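Hydrolase, putative (Plasmodium vivax, PDB 2B30) probably acts as a magnesium-dependent phosphatase of the haloacid dehalogenase superfamily, although its substrate is not established. Local coordinates at residues E49-K60 with E286-F297; R70-A78 with K158-I166. One frame throughout, in Å; residues are numbered along the deposited sequence.

Contact 1. Residues E49-K60 with E286-F297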
loop_
_atom_site.group_PDB
_atom_site.type_symbol
_atom_site.label_atom_id
_atom_site.label_comp_id
_atom_site.label_asym_id
_atom_site.label_seq_id
_atom_site.Cartn_x
_atom_site.Cartn_y
_atom_site.Cartn_z
ATOM N N GLU A 49 -27.133 -17.191 -6.223
ATOM C CA GLU A 49 -26.673 -16.588 -7.491
ATOM C C GLU A 49 -25.169 -16.394 -7.459
ATOM O O GLU A 49 -24.493 -16.575 -8.472
ATOM C CB GLU A 49 -27.306 -15.217 -7.780
ATOM C CG GLU A 49 -28.776 -15.095 -7.455
ATOM C CD GLU A 49 -29.011 -14.529 -6.067
ATOM O OE1 GLU A 49 -28.710 -13.333 -5.869
ATOM O OE2 GLU A 49 -29.494 -15.276 -5.183
ATOM N N ASN A 50 -24.652 -15.999 -6.301
ATOM C CA ASN A 50 -23.221 -15.814 -6.155
ATOM C C ASN A 50 -22.468 -17.143 -6.272
ATOM O O ASN A 50 -21.415 -17.210 -6.919
ATOM C CB ASN A 50 -22.894 -15.118 -4.836
ATOM C CG ASN A 50 -23.274 -13.644 -4.833
ATOM O OD1 ASN A 50 -23.732 -13.092 -5.837
ATOM N ND2 ASN A 50 -23.075 -12.999 -3.693
ATOM N N ILE A 51 -23.027 -18.195 -5.674
ATOM C CA ILE A 51 -22.447 -19.539 -5.759
ATOM C C ILE A 51 -22.355 -20.014 -7.211
ATOM O O ILE A 51 -21.325 -20.545 -7.620
ATOM C CB ILE A 51 -23.215 -20.556 -4.876
ATOM C CG1 ILE A 51 -22.721 -20.506 -3.432
ATOM C CG2 ILE A 51 -23.013 -21.975 -5.350
ATOM C CD1 ILE A 51 -23.066 -19.252 -2.699
ATOM N N ASP A 52 -23.408 -19.808 -7.994
ATOM C CA ASP A 52 -23.374 -20.160 -9.423
ATOM C C ASP A 52 -22.363 -19.314 -10.176
ATOM O O ASP A 52 -21.699 -19.791 -11.089
ATOM C CB ASP A 52 -24.755 -19.974 -10.074
ATOM C CG ASP A 52 -25.783 -20.952 -9.550
ATOM O OD1 ASP A 52 -25.530 -22.179 -9.607
ATOM O OD2 ASP A 52 -26.847 -20.492 -9.083
ATOM N N ALA A 53 -22.273 -18.042 -9.796
ATOM C CA ALA A 53 -21.356 -17.107 -10.447
ATOM C C ALA A 53 -19.931 -17.602 -10.296
ATOM O O ALA A 53 -19.186 -17.688 -11.273
ATOM C CB ALA A 53 -21.496 -15.717 -9.847
ATOM N N ILE A 54 -19.569 -17.943 -9.063
ATOM C CA ILE A 54 -18.264 -18.491 -8.790
ATOM C C ILE A 54 -18.113 -19.836 -9.507
ATOM O O ILE A 54 -17.086 -20.090 -10.151
ATOM C CB ILE A 54 -18.027 -18.624 -7.283
ATOM C CG1 ILE A 54 -17.944 -17.224 -6.657
ATOM C CG2 ILE A 54 -16.738 -19.413 -7.011
ATOM C CD1 ILE A 54 -18.045 -17.214 -5.151
ATOM N N LYS A 55 -19.147 -20.677 -9.422
ATOM C CA LYS A 55 -19.154 -21.973 -10.113
ATOM C C LYS A 55 -18.782 -21.799 -11.567
ATOM O O LYS A 55 -17.902 -22.487 -12.066
ATOM C CB LYS A 55 -20.527 -22.638 -10.014
ATOM C CG LYS A 55 -20.605 -24.054 -10.565
ATOM C CD LYS A 55 -22.003 -24.645 -10.356
ATOM C CE LYS A 55 -22.164 -26.021 -11.011
ATOM N NZ LYS A 55 -21.676 -27.156 -10.163
ATOM N N GLU A 56 -19.432 -20.857 -12.237
ATOM C CA GLU A 56 -19.202 -20.651 -13.660
ATOM C C GLU A 56 -17.823 -20.040 -13.921
ATOM O O GLU A 56 -17.153 -20.414 -14.888
ATOM C CB GLU A 56 -20.303 -19.775 -14.260
ATOM C CG GLU A 56 -20.342 -19.779 -15.791
ATOM C CD GLU A 56 -21.503 -18.974 -16.364
ATOM O OE1 GLU A 56 -22.376 -18.534 -15.585
ATOM O OE2 GLU A 56 -21.542 -18.780 -17.600
ATOM N N ALA A 57 -17.399 -19.124 -13.046
ATOM C CA ALA A 57 -16.097 -18.446 -13.175
ATOM C C ALA A 57 -14.954 -19.453 -13.199
ATOM O O ALA A 57 -14.024 -19.327 -13.990
ATOM C CB ALA A 57 -15.897 -17.447 -12.040
ATOM N N ILE A 58 -15.048 -20.460 -12.333
ATOM C CA ILE A 58 -14.052 -21.533 -12.260
ATOM C C ILE A 58 -14.104 -22.414 -13.512
ATOM O O ILE A 58 -13.071 -22.833 -14.025
ATOM C CB ILE A 58 -14.250 -22.385 -10.996
ATOM C CG1 ILE A 58 -13.951 -21.539 -9.765
ATOM C CG2 ILE A 58 -13.339 -23.601 -11.012
ATOM C CD1 ILE A 58 -14.544 -22.064 -8.503
ATOM N N GLU A 59 -15.306 -22.673 -14.010
ATOM C CA GLU A 59 -15.467 -23.404 -15.271
ATOM C C GLU A 59 -15.005 -22.608 -16.500
ATOM O O GLU A 59 -14.427 -23.169 -17.420
ATOM C CB GLU A 59 -16.918 -23.843 -15.420
ATOM C CG GLU A 59 -17.309 -24.837 -14.334
ATOM C CD GLU A 59 -18.796 -25.090 -14.240
ATOM O OE1 GLU A 59 -19.578 -24.389 -14.932
ATOM O OE2 GLU A 59 -19.172 -25.994 -13.456
ATOM N N LYS A 60 -15.248 -21.303 -16.505
ATOM C CA LYS A 60 -14.826 -20.452 -17.622
ATOM C C LYS A 60 -13.319 -20.176 -17.597
ATOM O O LYS A 60 -12.773 -19.626 -18.552
ATOM C CB LYS A 60 -15.587 -19.118 -17.615
ATOM C CG LYS A 60 -17.093 -19.239 -17.758
ATOM C CD LYS A 60 -17.563 -19.151 -19.194
ATOM C CE LYS A 60 -19.010 -18.687 -19.284
ATOM N NZ LYS A 60 -19.242 -17.937 -20.545
ATOM N N GLU A 286 -28.889 -7.996 -3.047
ATOM C CA GLU A 286 -29.465 -8.068 -4.387
ATOM C C GLU A 286 -28.573 -8.860 -5.356
ATOM O O GLU A 286 -28.879 -8.929 -6.549
ATOM C CB GLU A 286 -29.693 -6.664 -4.953
ATOM C CG GLU A 286 -30.655 -5.771 -4.183
ATOM C CD GLU A 286 -30.702 -4.341 -4.761
ATOM O OE1 GLU A 286 -30.035 -3.433 -4.209
ATOM O OE2 GLU A 286 -31.394 -4.124 -5.779
ATOM N N GLY A 287 -27.462 -9.421 -4.868
ATOM C CA GLY A 287 -26.607 -10.308 -5.673
ATOM C C GLY A 287 -25.579 -9.590 -6.536
ATOM O O GLY A 287 -25.483 -9.847 -7.728
ATOM N N ALA A 288 -24.783 -8.718 -5.923
ATOM C CA ALA A 288 -23.852 -7.845 -6.662
ATOM C C ALA A 288 -22.661 -8.556 -7.284
ATOM O O ALA A 288 -22.196 -8.159 -8.344
ATOM C CB ALA A 288 -23.370 -6.714 -5.772
ATOM N N VAL A 289 -22.158 -9.593 -6.631
ATOM C CA VAL A 289 -21.071 -10.395 -7.200
ATOM C C VAL A 289 -21.574 -11.115 -8.451
ATOM O O VAL A 289 -20.983 -11.002 -9.517
ATOM C CB VAL A 289 -20.522 -11.424 -6.196
ATOM C CG1 VAL A 289 -19.419 -12.268 -6.844
ATOM C CG2 VAL A 289 -20.013 -10.721 -4.932
ATOM N N ALA A 290 -22.682 -11.838 -8.314
ATOM C CA ALA A 290 -23.358 -12.450 -9.467
ATOM C C ALA A 290 -23.537 -11.441 -10.611
ATOM O O ALA A 290 -23.180 -11.725 -11.756
ATOM C CB ALA A 290 -24.710 -13.031 -9.045
ATOM N N TYR A 291 -24.064 -10.260 -10.279
ATOM C CA TYR A 291 -24.275 -9.172 -11.243
ATOM C C TYR A 291 -23.000 -8.755 -11.972
ATOM O O TYR A 291 -23.002 -8.601 -13.191
ATOM C CB TYR A 291 -24.874 -7.953 -10.534
ATOM C CG TYR A 291 -25.010 -6.722 -11.411
ATOM C CD1 TYR A 291 -26.107 -6.567 -12.258
ATOM C CD2 TYR A 291 -24.054 -5.706 -11.381
ATOM C CE1 TYR A 291 -26.240 -5.443 -13.060
ATOM C CE2 TYR A 291 -24.185 -4.575 -12.175
ATOM C CZ TYR A 291 -25.278 -4.453 -13.019
ATOM O OH TYR A 291 -25.420 -3.345 -13.823
ATOM N N LEU A 292 -21.920 -8.568 -11.221
ATOM C CA LEU A 292 -20.658 -8.124 -11.798
ATOM C C LEU A 292 -20.002 -9.226 -12.625
ATOM O O LEU A 292 -19.547 -8.972 -13.737
ATOM C CB LEU A 292 -19.719 -7.637 -10.693
ATOM C CG LEU A 292 -18.314 -7.132 -11.032
ATOM C CD1 LEU A 292 -18.314 -6.162 -12.192
ATOM C CD2 LEU A 292 -17.704 -6.481 -9.803
ATOM N N LEU A 293 -19.966 -10.449 -12.106
ATOM C CA LEU A 293 -19.321 -11.553 -12.830
ATOM C C LEU A 293 -20.010 -11.835 -14.172
ATOM O O LEU A 293 -19.337 -12.159 -15.160
ATOM C CB LEU A 293 -19.272 -12.836 -11.983
ATOM C CG LEU A 293 -18.552 -12.819 -10.628
ATOM C CD1 LEU A 293 -18.126 -14.231 -10.240
ATOM C CD2 LEU A 293 -17.345 -11.889 -10.622
ATOM N N LYS A 294 -21.339 -11.703 -14.209
ATOM C CA LYS A 294 -22.095 -11.863 -15.452
ATOM C C LYS A 294 -21.623 -10.851 -16.507
ATOM O O LYS A 294 -21.424 -11.200 -17.674
ATOM C CB LYS A 294 -23.607 -11.728 -15.201
ATOM N N LYS A 295 -21.411 -9.609 -16.089
ATOM C CA LYS A 295 -20.933 -8.576 -17.013
ATOM C C LYS A 295 -19.473 -8.792 -17.425
ATOM O O LYS A 295 -19.070 -8.418 -18.534
ATOM C CB LYS A 295 -21.149 -7.171 -16.430
ATOM C CG LYS A 295 -22.630 -6.859 -16.166
ATOM C CD LYS A 295 -23.035 -5.468 -16.638
ATOM C CE LYS A 295 -24.557 -5.292 -16.703
ATOM N NZ LYS A 295 -25.206 -6.013 -17.851
ATOM N N VAL A 296 -18.690 -9.411 -16.540
ATOM C CA VAL A 296 -17.321 -9.800 -16.873
ATOM C C VAL A 296 -17.319 -10.972 -17.847
ATOM O O VAL A 296 -16.511 -10.987 -18.779
ATOM C CB VAL A 296 -16.483 -10.157 -15.620
ATOM C CG1 VAL A 296 -15.104 -10.700 -16.015
ATOM C CG2 VAL A 296 -16.314 -8.936 -14.732
ATOM N N PHE A 297 -18.222 -11.935 -17.642
ATOM C CA PHE A 297 -18.277 -13.136 -18.492
ATOM C C PHE A 297 -18.558 -12.814 -19.950
ATOM O O PHE A 297 -17.922 -13.381 -20.834
ATOM C CB PHE A 297 -19.332 -14.148 -18.005
ATOM C CG PHE A 297 -19.022 -14.776 -16.668
ATOM C CD1 PHE A 297 -17.719 -15.055 -16.282
ATOM C CD2 PHE A 297 -20.045 -15.097 -15.801
ATOM C CE1 PHE A 297 -17.454 -15.616 -15.052
ATOM C CE2 PHE A 297 -19.780 -15.675 -14.571
ATOM C CZ PHE A 297 -18.487 -15.932 -14.198
#
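Phe297 turns the edge of its ring toward helix 49-60: Ala53 O and Ala57 CB both lie in the ring plane at that edge, with CZ 3.5 Å from Ala53 O and 3.7 Å from Ala57 CB. Over one face of the ring, offset toward the rim, sits Leu293 O from the preceding turn of its own helix. The Glu56 carboxylate runs obliquely past the CE2 side. Helices 49-60 and 288-297 are two of those that flank the central sheet of the Rossmann-like core of a haloacid dehalogenase-type hydrolase. The segment axes come within 8.0 Å and run in the same general direction, 32° apart. The backbones come closest at Asn50 and Ala290; next to them the small Ala53 and Ala290 leave room, and Ala53 CB fits against Ala290 CA and, at 3.7 Å, Leu293 CD1. Beneath, Ala57 and Leu293 both rest on Leu30 of strand 29-33, while Val289 packs on Ile32, so the pair shares one side of the sheet. At the other end of the interface the flat group is the Asn50 amide, which crosses the Val289 side chain at about a right angle. Asn50 CG lies anti to the carbonyl carbon (chi1 -72°), and this carries the amide across to the opening turn of helix 288-297, just past Gly287 at the N-cap. ND2 makes a weak hydrogen bond with Leu38 O, which helps fix the amide's rotation. Ala290 N, an amide of that first turn, donates to Asn50 OD1 at 3.0 Å, approaching from above the carbonyl plane, 42° out of it.

Contact 2. Residues R70-A78 with K158-I166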
loop_
_atom_site.group_PDB
_atom_site.type_symbol
_atom_site.label_atom_id
_atom_site.label_comp_id
_atom_site.label_asym_id
_atom_site.label_seq_id
_atom_site.Cartn_x
_atom_site.Cartn_y
_atom_site.Cartn_z
ATOM N N ARG A 70 -11.434 -12.475 7.483
ATOM C CA ARG A 70 -11.668 -13.774 8.092
ATOM C C ARG A 70 -10.558 -14.760 7.773
ATOM O O ARG A 70 -9.696 -14.501 6.935
ATOM C CB ARG A 70 -13.025 -14.322 7.653
ATOM C CG ARG A 70 -14.167 -13.573 8.303
ATOM C CD ARG A 70 -15.481 -13.661 7.551
ATOM N NE ARG A 70 -16.210 -14.874 7.899
ATOM C CZ ARG A 70 -17.539 -14.996 7.948
ATOM N NH1 ARG A 70 -18.352 -13.990 7.669
ATOM N NH2 ARG A 70 -18.061 -16.160 8.284
ATOM N N SER A 71 -10.579 -15.889 8.471
ATOM C CA SER A 71 -9.647 -16.976 8.231
ATOM C C SER A 71 -10.227 -17.831 7.121
ATOM O O SER A 71 -11.392 -17.650 6.770
ATOM C CB SER A 71 -9.488 -17.805 9.501
ATOM O OG SER A 71 -10.701 -18.474 9.823
ATOM N N LYS A 72 -9.432 -18.759 6.577
ATOM C CA LYS A 72 -9.918 -19.668 5.514
ATOM C C LYS A 72 -11.081 -20.507 6.021
ATOM O O LYS A 72 -12.159 -20.479 5.439
ATOM C CB LYS A 72 -8.809 -20.593 4.976
ATOM C CG LYS A 72 -9.281 -21.561 3.872
ATOM C CD LYS A 72 -8.109 -22.215 3.090
ATOM C CE LYS A 72 -7.382 -23.286 3.893
ATOM N NZ LYS A 72 -8.310 -24.315 4.454
ATOM N N VAL A 73 -10.849 -21.228 7.118
ATOM C CA VAL A 73 -11.868 -22.100 7.710
ATOM C C VAL A 73 -13.115 -21.308 8.109
ATOM O O VAL A 73 -14.218 -21.832 8.080
ATOM C CB VAL A 73 -11.343 -22.891 8.952
ATOM C CG1 VAL A 73 -10.213 -23.823 8.564
ATOM C CG2 VAL A 73 -10.893 -21.954 10.065
ATOM N N GLY A 74 -12.931 -20.049 8.487
ATOM C CA GLY A 74 -14.057 -19.178 8.787
ATOM C C GLY A 74 -14.933 -19.014 7.561
ATOM O O GLY A 74 -16.161 -19.059 7.652
ATOM N N ILE A 75 -14.286 -18.845 6.411
ATOM C CA ILE A 75 -14.983 -18.687 5.141
ATOM C C ILE A 75 -15.592 -19.998 4.644
ATOM O O ILE A 75 -16.687 -19.988 4.073
ATOM C CB ILE A 75 -14.056 -18.033 4.088
ATOM C CG1 ILE A 75 -14.470 -16.584 3.923
ATOM C CG2 ILE A 75 -14.109 -18.734 2.734
ATOM C CD1 ILE A 75 -13.584 -15.823 3.036
ATOM N N LEU A 76 -14.880 -21.108 4.856
ATOM C CA LEU A 76 -15.381 -22.431 4.495
ATOM C C LEU A 76 -16.578 -22.864 5.348
ATOM O O LEU A 76 -17.441 -23.592 4.873
ATOM C CB LEU A 76 -14.279 -23.481 4.614
ATOM C CG LEU A 76 -13.025 -23.367 3.745
ATOM C CD1 LEU A 76 -12.331 -24.706 3.731
ATOM C CD2 LEU A 76 -13.327 -22.913 2.323
ATOM N N SER A 77 -16.624 -22.432 6.603
ATOM C CA SER A 77 -17.782 -22.704 7.453
ATOM C C SER A 77 -19.014 -21.979 6.915
ATOM O O SER A 77 -20.044 -22.596 6.640
ATOM C CB SER A 77 -17.510 -22.255 8.884
ATOM O OG SER A 77 -16.369 -22.915 9.398
ATOM N N ALA A 78 -18.877 -20.666 6.751
ATOM C CA ALA A 78 -19.954 -19.820 6.284
ATOM C C ALA A 78 -20.464 -20.294 4.941
ATOM O O ALA A 78 -21.659 -20.192 4.671
ATOM C CB ALA A 78 -19.487 -18.388 6.187
ATOM N N LYS A 158 -22.921 -17.493 15.716
ATOM C CA LYS A 158 -24.260 -16.928 15.513
ATOM C C LYS A 158 -24.256 -15.774 14.508
ATOM O O LYS A 158 -25.020 -15.802 13.549
ATOM C CB LYS A 158 -24.875 -16.484 16.846
ATOM N N MET A 159 -23.396 -14.774 14.705
ATOM C CA MET A 159 -23.375 -13.592 13.819
ATOM C C MET A 159 -22.869 -13.862 12.395
ATOM O O MET A 159 -23.351 -13.244 11.442
ATOM C CB MET A 159 -22.530 -12.456 14.417
ATOM C CG MET A 159 -23.217 -11.616 15.499
ATOM S SD MET A 159 -23.764 -10.002 14.886
ATOM C CE MET A 159 -22.230 -9.069 14.786
ATOM N N TYR A 160 -21.893 -14.758 12.250
ATOM C CA TYR A 160 -21.186 -14.909 10.966
ATOM C C TYR A 160 -21.114 -16.341 10.432
ATOM O O TYR A 160 -20.374 -16.599 9.496
ATOM C CB TYR A 160 -19.778 -14.299 11.070
ATOM C CG TYR A 160 -19.791 -12.814 11.394
ATOM C CD1 TYR A 160 -19.960 -11.860 10.392
ATOM C CD2 TYR A 160 -19.647 -12.367 12.704
ATOM C CE1 TYR A 160 -19.980 -10.482 10.688
ATOM C CE2 TYR A 160 -19.658 -11.001 13.011
ATOM C CZ TYR A 160 -19.834 -10.059 12.001
ATOM O OH TYR A 160 -19.865 -8.712 12.315
ATOM N N SER A 161 -21.896 -17.259 11.001
ATOM C CA SER A 161 -21.988 -18.646 10.500
ATOM C C SER A 161 -20.636 -19.377 10.443
ATOM O O SER A 161 -20.408 -20.199 9.554
ATOM C CB SER A 161 -22.637 -18.677 9.111
ATOM O OG SER A 161 -23.764 -17.827 9.049
ATOM N N GLU A 162 -19.754 -19.058 11.389
ATOM C CA GLU A 162 -18.477 -19.735 11.541
ATOM C C GLU A 162 -18.631 -20.843 12.569
ATOM O O GLU A 162 -19.728 -21.062 13.099
ATOM C CB GLU A 162 -17.403 -18.753 12.012
ATOM C CG GLU A 162 -16.907 -17.812 10.936
ATOM C CD GLU A 162 -15.535 -17.214 11.241
ATOM O OE1 GLU A 162 -14.857 -17.689 12.179
ATOM O OE2 GLU A 162 -15.127 -16.269 10.530
ATOM N N ASN A 163 -17.532 -21.551 12.830
ATOM C CA ASN A 163 -17.463 -22.486 13.951
ATOM C C ASN A 163 -17.262 -21.692 15.220
ATOM O O ASN A 163 -16.721 -20.599 15.173
ATOM C CB ASN A 163 -16.329 -23.499 13.765
ATOM C CG ASN A 163 -16.655 -24.552 12.710
ATOM O OD1 ASN A 163 -16.630 -25.755 12.981
ATOM N ND2 ASN A 163 -16.981 -24.101 11.509
ATOM N N ARG A 164 -17.714 -22.233 16.347
ATOM C CA ARG A 164 -17.568 -21.571 17.646
ATOM C C ARG A 164 -16.092 -21.402 18.053
ATOM O O ARG A 164 -15.257 -22.253 17.766
ATOM C CB ARG A 164 -18.329 -22.361 18.726
ATOM N N SER A 165 -15.780 -20.298 18.716
ATOM C CA SER A 165 -14.428 -20.065 19.220
ATOM C C SER A 165 -14.123 -21.011 20.371
ATOM O O SER A 165 -15.021 -21.371 21.128
ATOM C CB SER A 165 -14.268 -18.621 19.735
ATOM O OG SER A 165 -14.541 -17.661 18.730
ATOM N N ILE A 166 -12.851 -21.384 20.520
ATOM C CA ILE A 166 -12.420 -22.233 21.633
ATOM C C ILE A 166 -12.232 -21.388 22.900
ATOM O O ILE A 166 -11.659 -20.286 22.853
ATOM C CB ILE A 166 -11.111 -22.973 21.341
ATOM C CG1 ILE A 166 -11.207 -23.791 20.052
ATOM C CG2 ILE A 166 -10.764 -23.891 22.510
ATOM C CD1 ILE A 166 -9.827 -24.200 19.499
HETATM O O HOH W 1 -12.471 -15.721 10.624
#
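This is a largely polar contact between core and cap: Arg70 and helix 72-78 meet residues 160-163, in the turn that leaves helix 155-160 of the domain built on the six-stranded sheet. Arg70 and Glu162 are the two main participants. The Arg70 chain bends at chi3 (84°), which turns the guanidinium toward the turn, where NH2 donates to Tyr160 O at 2.6 Å, with that oxygen 23° out of the guanidinium plane. Tyr160 CB lies over one face of the same group, while the tyrosine ring stands nearly upright to it. Glu162 and Arg70 reach toward each other from opposite directions. Glu162 OE2 forms a salt bridge with Arg70 NE at 3.2 Å, but the hydrogen bond within it is weak, bent to 121°, and the carboxylate lies oblique to the guanidinium. A water adds a second route across, donating to Glu162 OE2 at 2.7 Å and accepting from Ser71 N. Gly74 lets the carboxylate come close to the helix, with Glu162 CD 3.5 Å from Gly74 CA. Ser71 is the N-cap; its OG accepts from Gly74 N and so ties down the first turn. Farther along, Ser77 CB lies 3.8 Å from Glu162 CA and Ser161 O sits beside Ala78; Ser77 OG donates to Val73 O. On the core side, Arg70 NH1 forms a salt bridge with Asp35, a calcium ligand, and the guanidinium makes a cation-pi contact with Phe39. An arginine shortly after the second core strand, joining a metal-binding aspartate to the inserted cap, fits the active-site cleft of Cof-type hydrolases of the haloacid dehalogenase superfamily.

From the N terminus the chain lays down strand 29-33, then helix 48-60, the first half of contact 1. Strand 63-67 follows and leads into 70-78, the first half of contact 2. The chain next builds the edge of the core sheet and enters the cap, and contact 2 closes its loop at 158-166, after 79 intervening residues. The chain then completes the cap sheet, returns to the core through strands 243-247, 261-264 and 278-279, and closes contact 1 with helix 288-297. The shorter loop thus falls wholly within the longer one, without crossing. Contact 1 ties early and late core helices together; contact 2 joins core to cap. Their centres are 23 Å apart.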